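Local atomic coordinates of beta 1-3 glucanase (Clostridium beijerinckii NCIMB 8052, PDB entry 5H4E), a protein that probably hydrolyses beta-1,3-glucan chains, as a bacterial glucanase domain of glycoside hydrolase family 64. Residues S100-Y106 with P130-F136; M97-Y101 with I371-W375; F136-E140 with N151-V155; F158-I164 with Y176-R182. All coordinates share one frame; numbering follows the deposited sequence.

Interaction 1: S100-Y106 with P130-F136; sequences SYGKPLY and PNTGIMF
The side-chain amide of N131 holds the backbone of Y106 at both of its polar atoms. OD1 accepts from Y106 N at 2.7 Å, in the carbonyl plane and on a lone pair, while ND2 donates to Y106 O at 3.1 Å. The amide thereby stands in for a strand residue beyond the point where the antiparallel sheet pairing of strands 95-101 and 136-144 has ended. That pairing finishes with S100 and F136, a non-hydrogen-bonded pair, followed by a backbone bond from Y101 N to M135 O at 2.8 Å. Past this bond the chains separate, and water 1 bridges them, accepting from M135 N and donating to Y101 O. Between N131 and I134 the chain reverses in a type II turn, whose third position, G133, has a positive phi that favours glycine.

I134 points at the facing loop and makes several of the apolar contacts. Its CG2 lies against L105 CD2 at 3.8 Å, and its CD1 sits against K103 CD at 3.6 Å and also touches Y106 CE2. L105 crosses F136 at about a right angle, with both of its methyl groups close to the ring atom CG. Next to the N131 amide, P130 CB packs on Y106 CB, and the two side chains run past each other in opposite directions. From strand 63-67, L63 and K65 touch the Y106 side chain, and Y74 meets its ring. A bend at chi3 (72°) turns the lysine chain back along the loop, so that K103 NZ reaches the ring edge in plane and donates to Y106 OH at 2.8 Å.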
# COMPACT_ATOMS: atom_id res chain seq x y z
N SER A 100 -9.99 -3.25 -12.00
CA SER A 100 -9.20 -3.24 -13.23
C SER A 100 -10.02 -2.71 -14.40
O SER A 100 -11.25 -2.71 -14.37
CB SER A 100 -8.67 -4.64 -13.56
OG SER A 100 -9.73 -5.57 -13.71
N TYR A 101 -9.31 -2.22 -15.41
CA TYR A 101 -9.92 -1.65 -16.60
C TYR A 101 -9.73 -2.61 -17.78
O TYR A 101 -8.67 -3.22 -17.91
CB TYR A 101 -9.29 -0.30 -16.92
CG TYR A 101 -9.56 0.85 -15.96
CD1 TYR A 101 -10.62 0.82 -15.06
CD2 TYR A 101 -8.76 2.00 -16.01
CE1 TYR A 101 -10.86 1.90 -14.21
CE2 TYR A 101 -8.99 3.06 -15.17
CZ TYR A 101 -10.04 3.02 -14.28
OH TYR A 101 -10.23 4.12 -13.47
N GLY A 102 -10.75 -2.74 -18.63
CA GLY A 102 -10.60 -3.49 -19.87
C GLY A 102 -10.80 -4.99 -19.74
O GLY A 102 -11.48 -5.61 -20.56
N LYS A 103 -10.19 -5.58 -18.72
CA LYS A 103 -10.36 -7.00 -18.45
C LYS A 103 -10.12 -7.24 -16.97
O LYS A 103 -9.50 -6.42 -16.29
CB LYS A 103 -9.41 -7.85 -19.30
CG LYS A 103 -7.96 -7.42 -19.20
CD LYS A 103 -7.01 -8.60 -19.42
CE LYS A 103 -6.97 -9.07 -20.85
NZ LYS A 103 -6.07 -10.26 -21.01
N PRO A 104 -10.64 -8.36 -16.44
CA PRO A 104 -10.38 -8.65 -15.03
C PRO A 104 -8.95 -9.12 -14.83
O PRO A 104 -8.28 -9.51 -15.78
CB PRO A 104 -11.38 -9.78 -14.72
CG PRO A 104 -11.56 -10.45 -16.03
CD PRO A 104 -11.55 -9.35 -17.05
N LEU A 105 -8.50 -9.10 -13.58
CA LEU A 105 -7.18 -9.61 -13.25
C LEU A 105 -7.21 -11.13 -13.23
O LEU A 105 -8.28 -11.74 -13.08
CB LEU A 105 -6.73 -9.06 -11.89
CG LEU A 105 -6.58 -7.53 -11.87
CD1 LEU A 105 -6.12 -7.06 -10.50
CD2 LEU A 105 -5.56 -7.15 -12.93
N TYR A 106 -6.04 -11.73 -13.41
CA TYR A 106 -5.90 -13.18 -13.29
C TYR A 106 -5.35 -13.55 -11.92
O TYR A 106 -4.14 -13.43 -11.67
CB TYR A 106 -4.98 -13.73 -14.37
CG TYR A 106 -5.40 -13.46 -15.79
CD1 TYR A 106 -6.29 -14.31 -16.45
CD2 TYR A 106 -4.89 -12.38 -16.48
CE1 TYR A 106 -6.66 -14.07 -17.76
CE2 TYR A 106 -5.26 -12.13 -17.79
CZ TYR A 106 -6.14 -12.98 -18.43
OH TYR A 106 -6.50 -12.72 -19.73
N PRO A 130 0.66 -13.17 -15.58
CA PRO A 130 -0.51 -13.04 -16.46
C PRO A 130 -1.13 -11.65 -16.47
O PRO A 130 -1.90 -11.32 -17.38
CB PRO A 130 -1.50 -14.05 -15.87
CG PRO A 130 -1.09 -14.20 -14.45
CD PRO A 130 0.41 -14.10 -14.47
N ASN A 131 -0.79 -10.84 -15.47
CA ASN A 131 -1.39 -9.52 -15.32
C ASN A 131 -0.53 -8.38 -15.86
O ASN A 131 -0.89 -7.21 -15.72
CB ASN A 131 -1.70 -9.26 -13.85
CG ASN A 131 -2.67 -10.27 -13.28
OD1 ASN A 131 -3.87 -10.19 -13.52
ND2 ASN A 131 -2.16 -11.23 -12.52
N THR A 132 0.59 -8.71 -16.48
CA THR A 132 1.47 -7.69 -17.06
C THR A 132 0.71 -6.79 -18.02
O THR A 132 -0.02 -7.26 -18.90
CB THR A 132 2.68 -8.32 -17.79
OG1 THR A 132 2.23 -9.31 -18.71
CG2 THR A 132 3.61 -8.97 -16.79
N GLY A 133 0.85 -5.48 -17.85
CA GLY A 133 0.21 -4.55 -18.75
C GLY A 133 -1.23 -4.16 -18.44
O GLY A 133 -1.76 -3.23 -19.06
N ILE A 134 -1.89 -4.86 -17.52
CA ILE A 134 -3.30 -4.56 -17.25
C ILE A 134 -3.44 -3.32 -16.35
O ILE A 134 -2.69 -3.15 -15.38
CB ILE A 134 -4.02 -5.75 -16.60
CG1 ILE A 134 -3.93 -6.99 -17.50
CG2 ILE A 134 -5.48 -5.41 -16.34
CD1 ILE A 134 -4.53 -8.24 -16.87
N MET A 135 -4.37 -2.44 -16.70
CA MET A 135 -4.67 -1.26 -15.89
C MET A 135 -5.42 -1.70 -14.66
O MET A 135 -6.54 -2.20 -14.76
CB MET A 135 -5.49 -0.23 -16.66
CG MET A 135 -4.85 0.23 -17.99
SD MET A 135 -3.32 1.17 -17.80
CE MET A 135 -2.12 -0.12 -18.03
N PHE A 136 -4.80 -1.56 -13.49
CA PHE A 136 -5.50 -1.90 -12.24
C PHE A 136 -4.92 -1.13 -11.07
O PHE A 136 -3.77 -0.70 -11.10
CB PHE A 136 -5.42 -3.41 -11.96
CG PHE A 136 -4.05 -3.88 -11.53
CD1 PHE A 136 -3.69 -3.89 -10.19
CD2 PHE A 136 -3.12 -4.34 -12.46
CE1 PHE A 136 -2.43 -4.31 -9.79
CE2 PHE A 136 -1.87 -4.77 -12.07
CZ PHE A 136 -1.52 -4.75 -10.73
O HOH W 1 -6.16 -2.96 -18.95

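Interaction 2: M97-Y101 with I371-W375; sequences MYISY and INVGW
Y101 supplies the polar link to the C-terminal strand: its OH donates to G374 O at 2.9 Å, tilted 22° from the carbonyl plane. V373 is tight against the same hydroxyl, with CB 3.2 Å from Y101 OH.

The contacts of the tyrosine ring are made at its rim. V373 CG2 and W375 CZ3 both approach the Y101 ring at its edge and in its plane, and Y101 CE2 comes within 3.8 Å of W375 CE3. Y160 stacks on the Y101 ring, and Y21 meets both Y101 and W375.

Strands 97-101 and 371-374 belong to different sheets packed face to face, as in a beta sandwich. Their local axes pass 9.6 Å apart, with the chain directions only 27° from parallel. M97, I99 and Y101 point toward the facing strand, where I371 and V373 point back.

Aliphatic packing accounts for the rest. I99 CD1 meets I371 CG2 at 3.7 Å and also V373 CG1, touching two successive inward residues of the facing strand. With CG anti to the backbone N (chi1 -178°) and the chain extended beyond it, M97 brings its sulfur SD to within 3.4 Å of I371 CD1.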
# COMPACT_ATOMS: atom_id res chain seq x y z
N MET A 97 -9.74 -4.53 -2.47
CA MET A 97 -10.68 -4.42 -3.57
C MET A 97 -9.92 -4.09 -4.84
O MET A 97 -9.54 -2.94 -5.04
CB MET A 97 -11.74 -3.35 -3.31
CG MET A 97 -12.78 -3.24 -4.42
SD MET A 97 -14.13 -2.15 -3.88
CE MET A 97 -15.36 -2.42 -5.15
N TYR A 98 -9.68 -5.09 -5.68
CA TYR A 98 -9.00 -4.87 -6.96
C TYR A 98 -9.99 -4.31 -7.96
O TYR A 98 -11.08 -4.84 -8.11
CB TYR A 98 -8.40 -6.17 -7.53
CG TYR A 98 -7.23 -6.74 -6.76
CD1 TYR A 98 -5.93 -6.32 -7.03
CD2 TYR A 98 -7.42 -7.72 -5.79
CE1 TYR A 98 -4.86 -6.85 -6.35
CE2 TYR A 98 -6.35 -8.25 -5.10
CZ TYR A 98 -5.07 -7.81 -5.39
OH TYR A 98 -3.99 -8.33 -4.71
N ILE A 99 -9.61 -3.24 -8.66
CA ILE A 99 -10.45 -2.65 -9.68
C ILE A 99 -9.61 -2.52 -10.95
O ILE A 99 -8.62 -1.78 -10.96
CB ILE A 99 -11.01 -1.28 -9.24
CG1 ILE A 99 -11.84 -1.45 -7.97
CG2 ILE A 99 -11.87 -0.66 -10.37
CD1 ILE A 99 -12.25 -0.15 -7.32
N SER A 100 -9.99 -3.25 -12.00
CA SER A 100 -9.20 -3.24 -13.23
C SER A 100 -10.02 -2.71 -14.40
O SER A 100 -11.25 -2.71 -14.37
CB SER A 100 -8.67 -4.64 -13.56
OG SER A 100 -9.73 -5.57 -13.71
N TYR A 101 -9.31 -2.22 -15.41
CA TYR A 101 -9.92 -1.65 -16.60
C TYR A 101 -9.73 -2.61 -17.78
O TYR A 101 -8.67 -3.22 -17.91
CB TYR A 101 -9.29 -0.30 -16.92
CG TYR A 101 -9.56 0.85 -15.96
CD1 TYR A 101 -10.62 0.82 -15.06
CD2 TYR A 101 -8.76 2.00 -16.01
CE1 TYR A 101 -10.86 1.90 -14.21
CE2 TYR A 101 -8.99 3.06 -15.17
CZ TYR A 101 -10.04 3.02 -14.28
OH TYR A 101 -10.23 4.12 -13.47
N ILE A 371 -15.52 4.80 -4.29
CA ILE A 371 -14.20 4.62 -4.88
C ILE A 371 -14.22 5.21 -6.28
O ILE A 371 -14.82 4.67 -7.21
CB ILE A 371 -13.78 3.16 -4.86
CG1 ILE A 371 -13.89 2.65 -3.42
CG2 ILE A 371 -12.34 3.01 -5.36
CD1 ILE A 371 -13.72 1.17 -3.27
N ASN A 372 -13.58 6.37 -6.38
CA ASN A 372 -13.54 7.15 -7.60
C ASN A 372 -12.38 6.74 -8.47
O ASN A 372 -11.24 7.06 -8.17
CB ASN A 372 -13.42 8.64 -7.26
CG ASN A 372 -14.65 9.18 -6.59
OD1 ASN A 372 -15.73 9.24 -7.20
ND2 ASN A 372 -14.51 9.59 -5.34
N VAL A 373 -12.67 6.04 -9.57
CA VAL A 373 -11.58 5.56 -10.41
C VAL A 373 -11.54 6.39 -11.70
O VAL A 373 -12.55 6.58 -12.36
CB VAL A 373 -11.72 4.03 -10.69
CG1 VAL A 373 -11.58 3.24 -9.38
CG2 VAL A 373 -13.05 3.67 -11.42
N GLY A 374 -10.35 6.91 -12.02
CA GLY A 374 -10.25 7.90 -13.07
C GLY A 374 -9.23 7.60 -14.15
O GLY A 374 -8.77 6.47 -14.28
N TRP A 375 -8.89 8.63 -14.92
CA TRP A 375 -7.99 8.45 -16.06
C TRP A 375 -7.35 9.78 -16.47
O TRP A 375 -7.82 10.84 -16.05
CB TRP A 375 -8.75 7.84 -17.25
CG TRP A 375 -7.84 7.36 -18.35
CD1 TRP A 375 -7.61 7.99 -19.53
CD2 TRP A 375 -7.02 6.19 -18.34
NE1 TRP A 375 -6.69 7.28 -20.27
CE2 TRP A 375 -6.32 6.16 -19.57
CE3 TRP A 375 -6.80 5.15 -17.42
CZ2 TRP A 375 -5.44 5.14 -19.90
CZ3 TRP A 375 -5.91 4.13 -17.76
CH2 TRP A 375 -5.24 4.14 -18.99

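Interaction 3: F136-E140 with N151-V155; sequences FEWAE and NTTRV
The hairpin of strands 136-144 and 147-151 ends, on the side away from its turn, with E140 and N151, an antiparallel hydrogen-bonded pair whose backbone N and O atoms bond reciprocally; toward A139 and T152 the chains diverge. Their side chains also join: N151 ND2 donates to E140 OE1 at 3.1 Å, with carboxylate and amide planes nearly perpendicular, and it gives a second bond to T152 O. W138 CG sits between the backbone N and the carbonyl carbon (chi1 71°), which swings the indole out from the strand with its NE1 edge turned toward E140, and W138 NE1 donates almost straight to E140 OE2 at 3.0 Å, in the ring plane.

T153 comes over one face of this indole. Its CG2 stands 3.5 Å above the W138 ring plane, in an off-centre CH-pi contact. Its OG1 accepts from V155 N in an ST turn and reaches E140 OE2 through water 2.

At the other end R154 grips E137 end-on with two nitrogens. NH1 bonds E137 OE1 at 3.0 Å and NH2 bonds E137 OE2 at 2.9 Å. Both acceptors lie near the guanidinium plane but are met from above the carboxylate plane, the two groups being turned 60° apart. E137 OE2 also receives the backbone N-H groups of C159 and Y160, and R154 has D178 as a further partner.

Each oxygen of E140 therefore takes one protein N-H, from its anti side and some 30° out of the carboxylate plane, together with a donated water bond; two different neighbours hold the carboxylate, which should fix its rotation.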
# COMPACT_ATOMS: atom_id res chain seq x y z
N PHE A 136 -4.80 -1.56 -13.49
CA PHE A 136 -5.50 -1.90 -12.24
C PHE A 136 -4.92 -1.13 -11.07
O PHE A 136 -3.77 -0.70 -11.10
CB PHE A 136 -5.42 -3.41 -11.96
CG PHE A 136 -4.05 -3.88 -11.53
CD1 PHE A 136 -3.69 -3.89 -10.19
CD2 PHE A 136 -3.12 -4.34 -12.46
CE1 PHE A 136 -2.43 -4.31 -9.79
CE2 PHE A 136 -1.87 -4.77 -12.07
CZ PHE A 136 -1.52 -4.75 -10.73
N GLU A 137 -5.76 -0.96 -10.04
CA GLU A 137 -5.34 -0.50 -8.72
C GLU A 137 -6.08 -1.37 -7.71
O GLU A 137 -6.96 -2.16 -8.09
CB GLU A 137 -5.68 0.98 -8.50
CG GLU A 137 -5.07 1.91 -9.53
CD GLU A 137 -3.59 2.21 -9.27
OE1 GLU A 137 -2.95 1.53 -8.43
OE2 GLU A 137 -3.06 3.13 -9.92
N TRP A 138 -5.72 -1.26 -6.43
CA TRP A 138 -6.58 -1.82 -5.38
C TRP A 138 -6.72 -0.86 -4.19
O TRP A 138 -5.82 -0.07 -3.90
CB TRP A 138 -6.08 -3.21 -4.91
CG TRP A 138 -4.79 -3.22 -4.10
CD1 TRP A 138 -4.66 -2.97 -2.76
CD2 TRP A 138 -3.48 -3.55 -4.57
NE1 TRP A 138 -3.35 -3.11 -2.37
CE2 TRP A 138 -2.60 -3.45 -3.46
CE3 TRP A 138 -2.96 -3.91 -5.81
CZ2 TRP A 138 -1.23 -3.70 -3.56
CZ3 TRP A 138 -1.59 -4.16 -5.91
CH2 TRP A 138 -0.74 -4.04 -4.79
N ALA A 139 -7.89 -0.90 -3.56
CA ALA A 139 -8.10 -0.25 -2.27
C ALA A 139 -7.82 -1.27 -1.18
O ALA A 139 -8.14 -2.46 -1.33
CB ALA A 139 -9.53 0.28 -2.16
N GLU A 140 -7.18 -0.84 -0.09
CA GLU A 140 -6.95 -1.73 1.05
C GLU A 140 -7.94 -1.37 2.16
O GLU A 140 -8.22 -0.20 2.37
CB GLU A 140 -5.51 -1.61 1.54
CG GLU A 140 -4.51 -2.04 0.47
CD GLU A 140 -3.06 -1.83 0.86
OE1 GLU A 140 -2.77 -0.91 1.65
OE2 GLU A 140 -2.21 -2.59 0.35
N ASN A 151 -7.95 2.65 2.35
CA ASN A 151 -6.96 3.55 1.74
C ASN A 151 -6.63 3.18 0.30
O ASN A 151 -6.69 2.01 -0.09
CB ASN A 151 -5.66 3.59 2.57
CG ASN A 151 -5.01 2.22 2.71
OD1 ASN A 151 -5.35 1.46 3.62
ND2 ASN A 151 -4.07 1.89 1.82
N THR A 152 -6.30 4.21 -0.49
CA THR A 152 -5.57 4.01 -1.74
C THR A 152 -4.12 3.69 -1.39
O THR A 152 -3.67 3.97 -0.27
CB THR A 152 -5.59 5.25 -2.64
OG1 THR A 152 -4.84 6.31 -2.02
CG2 THR A 152 -7.01 5.72 -2.91
N THR A 153 -3.36 3.14 -2.33
CA THR A 153 -1.97 2.89 -2.02
C THR A 153 -1.07 3.07 -3.23
O THR A 153 -1.37 2.56 -4.31
CB THR A 153 -1.78 1.46 -1.44
OG1 THR A 153 -0.38 1.21 -1.26
CG2 THR A 153 -2.37 0.39 -2.37
N ARG A 154 0.02 3.81 -3.05
CA ARG A 154 1.05 3.89 -4.08
C ARG A 154 2.31 3.18 -3.61
O ARG A 154 3.41 3.50 -4.04
CB ARG A 154 1.37 5.34 -4.44
CG ARG A 154 0.57 5.87 -5.62
CD ARG A 154 -0.92 5.89 -5.29
NE ARG A 154 -1.76 6.13 -6.47
CZ ARG A 154 -2.15 5.19 -7.32
NH1 ARG A 154 -1.79 3.92 -7.14
NH2 ARG A 154 -2.92 5.52 -8.35
N VAL A 155 2.15 2.20 -2.73
CA VAL A 155 3.31 1.52 -2.16
C VAL A 155 4.02 0.68 -3.23
O VAL A 155 5.24 0.59 -3.23
CB VAL A 155 2.90 0.66 -0.96
CG1 VAL A 155 4.03 -0.26 -0.52
CG2 VAL A 155 2.48 1.58 0.19
O HOH W 2 0.16 -1.24 -0.06
O HOH W 3 -3.26 -0.64 4.48

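Interaction 4: F158-I164 with Y176-R182; sequences FCYPYNI and YGDTGTR
D178 CG lies beside its own backbone N (chi1 -51°), which turns the carboxylate back toward the facing strand, and R182, with CG anti to the backbone N (chi1 -173°) and the chain extended from there to NE, reaches C159. D178 OD2 accepts from Y162 N at 2.9 Å, on its anti side and tilted 27° out of the carboxylate plane, and R182 NE donates to C159 O at 2.8 Å.

Both grips continue the hairpin of strands 162-168 and 173-177. I164 and Y176 form a hydrogen-bonded pair, and N163 and G177 form the next, non-hydrogen-bonded one. Here the chains press close: N163 CA is 3.8 Å from G177 CA, an approach suited to a glycine with no side chain. D178 N then bonds Y162 O at 2.9 Å, so backbone and carboxylate of D178 hold both polar atoms of the Y162 main chain. Water 5 links N163 ND2 to D178 O.

P161 packs into the bend that follows D178. Its CB is 3.4 Å from G180 O, and its CD lies 3.6 Å from R182 CB, the first turn of helix 182-192, which T181 caps by bonding D184 N. F158 presents its ring edge to D178 OD2, with CE1 3.7 Å away.

R154 forms a salt bridge to D178 OD2, and S203 and D204 offer carbonyl oxygens to R182 NH1. D178 OD2 thus combines a backbone N-H with a charged partner while lying near the oxygen of Y162; the arginine probably offsets the cost of burying this carboxylate.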
# COMPACT_ATOMS: atom_id res chain seq x y z
N PHE A 158 2.04 3.42 -9.34
CA PHE A 158 0.98 4.28 -9.83
C PHE A 158 0.57 3.84 -11.23
O PHE A 158 1.39 3.89 -12.16
CB PHE A 158 1.39 5.74 -9.89
CG PHE A 158 0.37 6.62 -10.56
CD1 PHE A 158 -0.66 7.18 -9.83
CD2 PHE A 158 0.43 6.87 -11.92
CE1 PHE A 158 -1.63 7.97 -10.45
CE2 PHE A 158 -0.52 7.66 -12.55
CZ PHE A 158 -1.56 8.20 -11.82
N CYS A 159 -0.69 3.45 -11.39
CA CYS A 159 -1.21 3.07 -12.70
C CYS A 159 -2.25 4.07 -13.21
O CYS A 159 -2.08 4.63 -14.28
CB CYS A 159 -1.82 1.66 -12.65
SG CYS A 159 -2.51 1.15 -14.24
N TYR A 160 -3.33 4.30 -12.45
CA TYR A 160 -4.30 5.31 -12.84
C TYR A 160 -4.76 6.08 -11.61
O TYR A 160 -4.68 5.56 -10.50
CB TYR A 160 -5.51 4.68 -13.57
CG TYR A 160 -6.35 3.67 -12.81
CD1 TYR A 160 -7.25 4.09 -11.83
CD2 TYR A 160 -6.29 2.30 -13.10
CE1 TYR A 160 -8.04 3.18 -11.14
CE2 TYR A 160 -7.09 1.37 -12.41
CZ TYR A 160 -7.96 1.83 -11.43
OH TYR A 160 -8.76 0.94 -10.75
N PRO A 161 -5.20 7.34 -11.79
CA PRO A 161 -5.57 8.12 -10.60
C PRO A 161 -6.86 7.62 -9.95
O PRO A 161 -7.84 7.33 -10.65
CB PRO A 161 -5.76 9.53 -11.16
CG PRO A 161 -6.07 9.34 -12.60
CD PRO A 161 -5.29 8.13 -13.03
N TYR A 162 -6.85 7.50 -8.63
CA TYR A 162 -8.07 7.14 -7.91
C TYR A 162 -8.05 7.69 -6.49
O TYR A 162 -7.00 8.05 -5.96
CB TYR A 162 -8.30 5.61 -7.91
CG TYR A 162 -7.41 4.75 -7.00
CD1 TYR A 162 -7.97 3.81 -6.15
CD2 TYR A 162 -6.02 4.85 -7.05
CE1 TYR A 162 -7.15 2.99 -5.35
CE2 TYR A 162 -5.21 4.05 -6.25
CZ TYR A 162 -5.78 3.13 -5.41
OH TYR A 162 -4.97 2.32 -4.61
N ASN A 163 -9.24 7.84 -5.92
CA ASN A 163 -9.35 8.43 -4.60
C ASN A 163 -10.57 7.84 -3.96
O ASN A 163 -11.42 7.27 -4.66
CB ASN A 163 -9.42 9.98 -4.68
CG ASN A 163 -10.67 10.49 -5.41
OD1 ASN A 163 -11.77 10.53 -4.86
ND2 ASN A 163 -10.48 10.93 -6.64
N ILE A 164 -10.66 7.94 -2.64
CA ILE A 164 -11.75 7.31 -1.93
C ILE A 164 -12.39 8.35 -1.02
O ILE A 164 -11.70 9.11 -0.35
CB ILE A 164 -11.26 6.08 -1.11
CG1 ILE A 164 -10.61 5.05 -2.05
CG2 ILE A 164 -12.41 5.47 -0.27
CD1 ILE A 164 -9.87 3.94 -1.32
N TYR A 176 -9.53 11.03 0.36
CA TYR A 176 -8.08 10.96 0.17
C TYR A 176 -7.74 10.17 -1.09
O TYR A 176 -8.34 9.13 -1.35
CB TYR A 176 -7.38 10.31 1.36
CG TYR A 176 -7.50 11.05 2.68
CD1 TYR A 176 -7.71 12.43 2.71
CD2 TYR A 176 -7.37 10.38 3.88
CE1 TYR A 176 -7.81 13.11 3.92
CE2 TYR A 176 -7.46 11.05 5.10
CZ TYR A 176 -7.69 12.41 5.11
OH TYR A 176 -7.79 13.10 6.30
N GLY A 177 -6.78 10.67 -1.85
CA GLY A 177 -6.28 9.96 -3.01
C GLY A 177 -5.60 10.90 -4.00
O GLY A 177 -5.24 12.03 -3.64
N ASP A 178 -5.41 10.42 -5.23
CA ASP A 178 -4.70 11.19 -6.26
C ASP A 178 -5.48 12.39 -6.73
O ASP A 178 -6.71 12.36 -6.76
CB ASP A 178 -4.41 10.32 -7.48
CG ASP A 178 -3.74 9.01 -7.13
OD1 ASP A 178 -2.86 9.03 -6.24
OD2 ASP A 178 -4.12 7.98 -7.70
N THR A 179 -4.77 13.42 -7.17
CA THR A 179 -5.39 14.51 -7.91
C THR A 179 -4.76 14.60 -9.28
O THR A 179 -3.54 14.44 -9.41
CB THR A 179 -5.22 15.87 -7.21
OG1 THR A 179 -3.83 16.21 -7.16
CG2 THR A 179 -5.77 15.81 -5.81
N GLY A 180 -5.57 14.85 -10.31
CA GLY A 180 -5.03 15.01 -11.65
C GLY A 180 -5.33 13.84 -12.56
O GLY A 180 -5.75 12.78 -12.09
N THR A 181 -5.13 14.05 -13.86
CA THR A 181 -5.29 12.99 -14.85
C THR A 181 -4.04 12.11 -14.95
O THR A 181 -2.93 12.51 -14.56
CB THR A 181 -5.57 13.56 -16.26
OG1 THR A 181 -4.36 14.12 -16.80
CG2 THR A 181 -6.66 14.64 -16.23
N ARG A 182 -4.22 10.92 -15.49
CA ARG A 182 -3.14 9.97 -15.65
C ARG A 182 -2.01 10.55 -16.51
O ARG A 182 -0.85 10.56 -16.09
CB ARG A 182 -3.67 8.68 -16.25
CG ARG A 182 -2.64 7.55 -16.30
CD ARG A 182 -3.28 6.28 -16.87
NE ARG A 182 -2.32 5.18 -16.99
CZ ARG A 182 -1.64 4.87 -18.09
NH1 ARG A 182 -0.81 3.84 -18.08
NH2 ARG A 182 -1.80 5.58 -19.21
O HOH W 4 -4.46 7.37 -4.54
O HOH W 5 -8.27 10.39 -8.30

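How the interactions relate
From the N terminus, strand 95-101 enters two contacts. Interaction 1 closes the loop between residues 106 and 130 and leads into strand 136-144, where F136 also begins interaction 3. Interaction 3 then closes the hairpin to residue 151, and interaction 4 closes the next hairpin and leads into helix 182-192. These two follow in series, within the long span bracketed by interaction 2, which returns the C-terminal strand to 97-101 and shares S100 and Y101 with interaction 1. The eight-strand antiparallel sheet and the five-strand mixed sheet are thereby tied together, with further links from Y160 OH to I99 O and from Y162 OH to W138 O.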